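Exo-beta-1,4-mannosidase (Rhizomucor miehei, PDB 4LYP) removes beta-linked mannose from the non-reducing ends of manno-oligosaccharides and probably also transfers it to acceptor molecules. Local coordinates at residues Gly65-Ala70 against Tyr110-Ser115; Trp153-Gly158 against Pro413-His418. All blocks are in the same frame, centred on the assembly; numbering follows the deposited sequence.

Overall arrangement
Interaction 1 sets a short helix against a loop, interaction 2 joins two loops; both lie on the same side of the chain's centre, with their own centres about 11 Å apart. They meet where segment 110-115 runs beside segment 153-158: Met112 N lies 2.9 Å from Trp155 O, a probable hydrogen bond, and Arg111 C packs against Pro414 CG at 3.4 Å. Trp155 thus belongs to interaction 2 through its ring and reaches interaction 1 through its carbonyl. Interaction 2 contributes Trp153 and Glu416 to a pocket that holds a guanidine. Interaction 1 is buried packing away from that pocket, the side chain of Met112 being about 13 Å from a bound guanidine.

Interaction 1 of 2, residues Gly65-Ala70 against Tyr110-Ser115; sequences GMNLGA and YRMRPS
Asn67 and Met112 each carry CG beside their own backbone N, opposite the carbonyl carbon (chi1 -83° and -66°), and this turns the two side chains toward each other across the contact. Met112 then bends at its last torsion, and its methyl packs against one end of the Asn67 amide, the two side chains crossing at a slant. The other end of that amide, modelled as OD1 of Asn67, lies 3.2 Å from Pro114 O; the amide is probably turned over in the model, and turned back it may form a hydrogen bond here. Met66 adds a smaller apolar touch, its methyl meeting that of Met112 end-on, with Met66 CE 4.3 Å from Met112 CE.

In the TIM barrel, helix 65-69 follows strand 53-61 and segment 110-115 belongs to the loop after strand 95-99. These strands are parallel neighbours in the sheet, so the contact joins two adjacent strand-to-helix connections. The helix is a single short turn, marked by the bond from Gly69 N to Gly65 O at 2.9 Å.

A cis peptide precedes Pro114, whose ring passes alongside the Asn67 side chain, running the opposite way. Helix 125-140 backs the apolar part, with Val127 touching both Met66 and Pro114, and Trp409 touches Asn67. Arg113 points away from the helix; its guanidinium is hydrogen-bonded to the carbonyl oxygens of Tyr405 and Asp106.

Interaction 2 of 2, residues Trp153-Gly158 against Pro413-His418; sequences WQWSGG and PPHEPH. With GAI (guanidine), chain C.
Two loops of the TIM barrel, one after strand 144-148 and the other after strand 386-394, come together here beside a pocket occupied by guanidine, and Trp155 reaches from the first loop to the second. Its CG takes the crowded position between the backbone N and the carbonyl carbon (chi1 56°), which presents the indole to segment 413-418. Pro413 lies over the face of the six-membered ring in a CH-pi contact, with CG 3.8 Å from the ring centroid, while its CB rests 3.5 Å from Trp155 CD2. On the same side of the indole plane, His415 forms an offset stack with the five-membered ring: the centroids are 4.3 Å apart and the planes are inclined by 28°. The opposite face of the imidazole is covered by CG of Glu416, so this ring is held between an indole and an aliphatic chain.

A type I turn from Pro413 to Glu416 puts the proline and the histidine on the indole together, and it is closed by the bond from Glu416 N to Pro413 O at 3.0 Å. Gln154 comes to the imidazole at its edge, the amide turned 75° from the ring plane, with Gln154 NE2 3.7 Å from His415 CB. That same NE2 is hydrogen-bonded to Tyr181 OH, which helps orient the amide.

At the pocket itself, Trp153 NE1 is 3.4 Å from N2 of the guanidine and donates to Glu238, which also binds the ligand. Glu416 OE2 is hydrogen-bonded to O3 of a Tris molecule, probably from the crystallisation liquor. Trp153, Glu238, Trp293, Asn296 and Glu416 make up the guanidine site, and a pocket built from aromatic, acidic and amide side chains on loops that follow the barrel strands is consistent with the sugar-binding cleft of a family 5 glycoside hydrolase barrel.

Interaction 1 of 2, residues Gly65-Ala70 against Tyr110-Ser115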
loop_
_atom_site.group_PDB
_atom_site.type_symbol
_atom_site.label_atom_id
_atom_site.label_comp_id
_atom_site.label_asym_id
_atom_site.label_seq_id
_atom_site.Cartn_x
_atom_site.Cartn_y
_atom_site.Cartn_z
ATOM N N GLY A 65 -5.221 5.508 -7.082
ATOM C CA GLY A 65 -6.431 5.137 -7.818
ATOM C C GLY A 65 -7.592 6.047 -7.498
ATOM O O GLY A 65 -8.371 6.435 -8.387
ATOM N N MET A 66 -7.853 6.352 -6.193
ATOM C CA MET A 66 -9.000 7.171 -5.836
ATOM C C MET A 66 -8.914 8.522 -6.532
ATOM O O MET A 66 -9.892 9.021 -7.119
ATOM C CB MET A 66 -9.048 7.294 -4.326
ATOM C CG MET A 66 -9.938 8.450 -3.819
ATOM S SD MET A 66 -10.124 8.468 -2.017
ATOM C CE MET A 66 -8.449 8.878 -1.537
ATOM N N ASN A 67 -7.729 9.170 -6.509
ATOM C CA ASN A 67 -7.590 10.477 -7.135
ATOM C C ASN A 67 -7.680 10.440 -8.637
ATOM O O ASN A 67 -8.236 11.357 -9.248
ATOM C CB ASN A 67 -6.299 11.164 -6.727
ATOM C CG ASN A 67 -6.423 11.880 -5.388
ATOM O OD1 ASN A 67 -6.914 13.061 -5.385
ATOM N ND2 ASN A 67 -6.081 11.263 -4.345
ATOM N N LEU A 68 -7.209 9.375 -9.282
ATOM C CA LEU A 68 -7.367 9.255 -10.745
ATOM C C LEU A 68 -8.813 8.910 -11.131
ATOM O O LEU A 68 -9.269 9.316 -12.219
ATOM C CB LEU A 68 -6.410 8.216 -11.332
ATOM C CG LEU A 68 -4.955 8.661 -11.420
ATOM C CD1 LEU A 68 -4.138 7.519 -11.927
ATOM C CD2 LEU A 68 -4.774 9.882 -12.285
ATOM N N GLY A 69 -9.572 8.211 -10.271
ATOM C CA GLY A 69 -10.955 7.901 -10.569
ATOM C C GLY A 69 -11.893 9.081 -10.386
ATOM O O GLY A 69 -13.037 9.009 -10.827
ATOM N N ALA A 70 -11.417 10.139 -9.739
ATOM C CA ALA A 70 -12.276 11.321 -9.521
ATOM C C ALA A 70 -12.615 12.002 -10.867
ATOM O O ALA A 70 -11.897 11.823 -11.822
ATOM C CB ALA A 70 -11.495 12.266 -8.618
ATOM N N TYR A 110 3.762 18.253 -0.110
ATOM C CA TYR A 110 4.155 16.856 0.065
ATOM C C TYR A 110 2.972 15.902 0.158
ATOM O O TYR A 110 3.174 14.746 0.600
ATOM C CB TYR A 110 5.108 16.637 1.263
ATOM C CG TYR A 110 6.220 17.656 1.342
ATOM C CD1 TYR A 110 7.082 17.892 0.271
ATOM C CD2 TYR A 110 6.309 18.456 2.464
ATOM C CE1 TYR A 110 8.053 18.906 0.334
ATOM C CE2 TYR A 110 7.283 19.465 2.586
ATOM C CZ TYR A 110 8.104 19.699 1.529
ATOM O OH TYR A 110 9.043 20.706 1.579
ATOM N N ARG A 111 1.751 16.272 -0.254
ATOM C CA ARG A 111 0.626 15.385 -0.072
ATOM C C ARG A 111 -0.342 15.420 -1.247
ATOM O O ARG A 111 -0.445 16.372 -2.056
ATOM C CB ARG A 111 -0.176 15.628 1.230
ATOM C CG ARG A 111 -0.866 17.023 1.305
ATOM C CD ARG A 111 -1.715 17.168 2.540
ATOM N NE ARG A 111 -0.899 17.229 3.725
ATOM C CZ ARG A 111 -1.386 17.525 4.954
ATOM N NH1 ARG A 111 -0.556 17.705 5.947
ATOM N NH2 ARG A 111 -2.709 17.564 5.107
ATOM N N MET A 112 -1.161 14.373 -1.329
ATOM C CA MET A 112 -2.193 14.240 -2.332
ATOM C C MET A 112 -3.146 15.399 -2.279
ATOM O O MET A 112 -3.623 15.789 -1.209
ATOM C CB MET A 112 -2.987 12.980 -2.006
ATOM C CG MET A 112 -2.129 11.684 -2.162
ATOM S SD MET A 112 -2.671 10.271 -1.126
ATOM C CE MET A 112 -4.244 9.803 -1.842
ATOM N N ARG A 113 -3.475 15.944 -3.440
ATOM C CA ARG A 113 -4.381 17.071 -3.543
ATOM C C ARG A 113 -5.284 16.851 -4.771
ATOM O O ARG A 113 -4.783 16.465 -5.834
ATOM C CB ARG A 113 -3.591 18.406 -3.728
ATOM C CG ARG A 113 -4.465 19.650 -3.593
ATOM C CD ARG A 113 -3.738 20.927 -3.926
ATOM N NE ARG A 113 -2.662 21.213 -3.000
ATOM C CZ ARG A 113 -1.368 21.416 -3.217
ATOM N NH1 ARG A 113 -0.890 21.297 -4.439
ATOM N NH2 ARG A 113 -0.557 21.783 -2.185
ATOM N N PRO A 114 -6.575 17.157 -4.692
ATOM C CA PRO A 114 -7.263 17.551 -3.461
ATOM C C PRO A 114 -7.424 16.330 -2.509
ATOM O O PRO A 114 -7.511 15.168 -2.985
ATOM C CB PRO A 114 -8.644 18.064 -3.977
ATOM C CG PRO A 114 -8.867 17.258 -5.257
ATOM C CD PRO A 114 -7.504 16.998 -5.837
ATOM N N SER A 115 -7.475 16.617 -1.218
ATOM C CA SER A 115 -7.663 15.599 -0.214
ATOM C C SER A 115 -9.119 15.051 -0.221
ATOM O O SER A 115 -10.083 15.750 -0.566
ATOM C CB SER A 115 -7.331 16.157 1.153
ATOM O OG SER A 115 -8.141 17.281 1.511
#

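Interaction 2 of 2, residues Trp153-Gly158 against Pro413-His418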
loop_
_atom_site.group_PDB
_atom_site.type_symbol
_atom_site.label_atom_id
_atom_site.label_comp_id
_atom_site.label_asym_id
_atom_site.label_seq_id
_atom_site.Cartn_x
_atom_site.Cartn_y
_atom_site.Cartn_z
ATOM N N TRP A 153 2.697 8.337 7.450
ATOM C CA TRP A 153 3.499 9.320 6.761
ATOM C C TRP A 153 2.685 10.459 6.203
ATOM O O TRP A 153 1.430 10.494 6.194
ATOM C CB TRP A 153 4.365 8.639 5.685
ATOM C CG TRP A 153 5.228 7.593 6.287
ATOM C CD1 TRP A 153 5.101 6.231 6.125
ATOM C CD2 TRP A 153 6.324 7.764 7.206
ATOM N NE1 TRP A 153 6.031 5.554 6.909
ATOM C CE2 TRP A 153 6.796 6.483 7.569
ATOM C CE3 TRP A 153 6.932 8.916 7.788
ATOM C CZ2 TRP A 153 7.838 6.301 8.475
ATOM C CZ3 TRP A 153 7.945 8.712 8.716
ATOM C CH2 TRP A 153 8.410 7.423 9.059
ATOM N N GLN A 154 3.423 11.442 5.654
ATOM C CA GLN A 154 2.856 12.775 5.363
ATOM C C GLN A 154 2.235 12.909 4.007
ATOM O O GLN A 154 1.590 13.933 3.718
ATOM C CB GLN A 154 3.953 13.845 5.534
ATOM C CG GLN A 154 5.091 13.860 4.487
ATOM C CD GLN A 154 6.238 12.884 4.760
ATOM O OE1 GLN A 154 6.085 11.804 5.356
ATOM N NE2 GLN A 154 7.439 13.273 4.284
ATOM N N TRP A 155 2.360 11.907 3.128
ATOM C CA TRP A 155 1.960 12.062 1.706
ATOM C C TRP A 155 0.509 11.973 1.464
ATOM O O TRP A 155 0.027 12.280 0.373
ATOM C CB TRP A 155 2.781 11.141 0.846
ATOM C CG TRP A 155 2.759 9.673 1.189
ATOM C CD1 TRP A 155 3.720 8.962 1.910
ATOM C CD2 TRP A 155 1.753 8.692 0.721
ATOM N NE1 TRP A 155 3.378 7.637 1.931
ATOM C CE2 TRP A 155 2.211 7.418 1.203
ATOM C CE3 TRP A 155 0.574 8.751 -0.001
ATOM C CZ2 TRP A 155 1.525 6.235 0.955
ATOM C CZ3 TRP A 155 -0.084 7.584 -0.265
ATOM C CH2 TRP A 155 0.380 6.313 0.213
ATOM N N SER A 156 -0.273 11.616 2.507
ATOM C CA SER A 156 -1.718 11.699 2.462
ATOM C C SER A 156 -2.219 12.545 3.650
ATOM O O SER A 156 -3.370 12.393 4.090
ATOM C CB SER A 156 -2.354 10.306 2.452
ATOM O OG SER A 156 -1.960 9.604 3.622
ATOM N N GLY A 157 -1.351 13.406 4.212
ATOM C CA GLY A 157 -1.677 14.103 5.464
ATOM C C GLY A 157 -1.315 13.177 6.627
ATOM O O GLY A 157 -0.231 13.315 7.212
ATOM N N GLY A 158 -2.153 12.185 6.881
ATOM C CA GLY A 158 -1.751 11.078 7.737
ATOM C C GLY A 158 -1.827 11.435 9.244
ATOM O O GLY A 158 -2.426 12.422 9.666
ATOM N N PRO A 413 4.449 8.810 -4.368
ATOM C CA PRO A 413 3.688 9.914 -3.745
ATOM C C PRO A 413 4.507 11.198 -3.704
ATOM O O PRO A 413 5.717 11.197 -3.909
ATOM C CB PRO A 413 3.367 9.351 -2.321
ATOM C CG PRO A 413 3.599 7.862 -2.390
ATOM C CD PRO A 413 4.714 7.708 -3.412
ATOM N N PRO A 414 3.816 12.306 -3.406
ATOM C CA PRO A 414 4.426 13.640 -3.647
ATOM C C PRO A 414 5.402 14.071 -2.537
ATOM O O PRO A 414 5.860 15.207 -2.574
ATOM C CB PRO A 414 3.254 14.556 -3.736
ATOM C CG PRO A 414 2.145 13.878 -2.957
ATOM C CD PRO A 414 2.331 12.392 -3.248
ATOM N N HIS A 415 5.722 13.193 -1.602
ATOM C CA HIS A 415 6.810 13.434 -0.665
ATOM C C HIS A 415 8.149 12.866 -1.210
ATOM O O HIS A 415 9.179 13.028 -0.526
ATOM C CB HIS A 415 6.530 12.874 0.714
ATOM C CG HIS A 415 6.583 11.378 0.747
ATOM N ND1 HIS A 415 6.021 10.606 -0.256
ATOM C CD2 HIS A 415 7.178 10.530 1.658
ATOM C CE1 HIS A 415 6.261 9.329 0.038
ATOM N NE2 HIS A 415 6.946 9.260 1.185
ATOM N N GLU A 416 8.122 12.240 -2.390
ATOM C CA GLU A 416 9.285 11.610 -2.984
ATOM C C GLU A 416 9.442 12.078 -4.386
ATOM O O GLU A 416 8.494 12.522 -5.034
ATOM C CB GLU A 416 9.023 10.070 -3.013
ATOM C CG GLU A 416 9.256 9.470 -1.629
ATOM C CD GLU A 416 8.784 8.048 -1.463
ATOM O OE1 GLU A 416 8.117 7.465 -2.343
ATOM O OE2 GLU A 416 9.164 7.453 -0.423
ATOM N N PRO A 417 10.660 11.911 -4.980
ATOM C CA PRO A 417 10.863 12.328 -6.366
ATOM C C PRO A 417 9.941 11.588 -7.295
ATOM O O PRO A 417 9.816 10.334 -7.258
ATOM C CB PRO A 417 12.340 11.982 -6.613
ATOM C CG PRO A 417 12.953 12.001 -5.235
ATOM C CD PRO A 417 11.871 11.418 -4.325
ATOM N N HIS A 418 9.343 12.280 -8.257
ATOM C CA HIS A 418 8.541 11.622 -9.256
ATOM C C HIS A 418 9.400 10.622 -9.969
ATOM O O HIS A 418 10.485 10.936 -10.451
ATOM C CB HIS A 418 7.953 12.603 -10.284
ATOM C CG HIS A 418 7.194 13.722 -9.698
ATOM N ND1 HIS A 418 6.362 13.653 -8.596
ATOM C CD2 HIS A 418 7.112 15.037 -10.163
ATOM C CE1 HIS A 418 5.808 14.869 -8.384
ATOM N NE2 HIS A 418 6.294 15.707 -9.329
HETATM C C GAI C . 8.720 4.316 3.623
HETATM N N1 GAI C . 8.188 3.141 3.292
HETATM N N2 GAI C . 8.659 4.617 4.931
HETATM N N3 GAI C . 9.190 5.151 2.765
#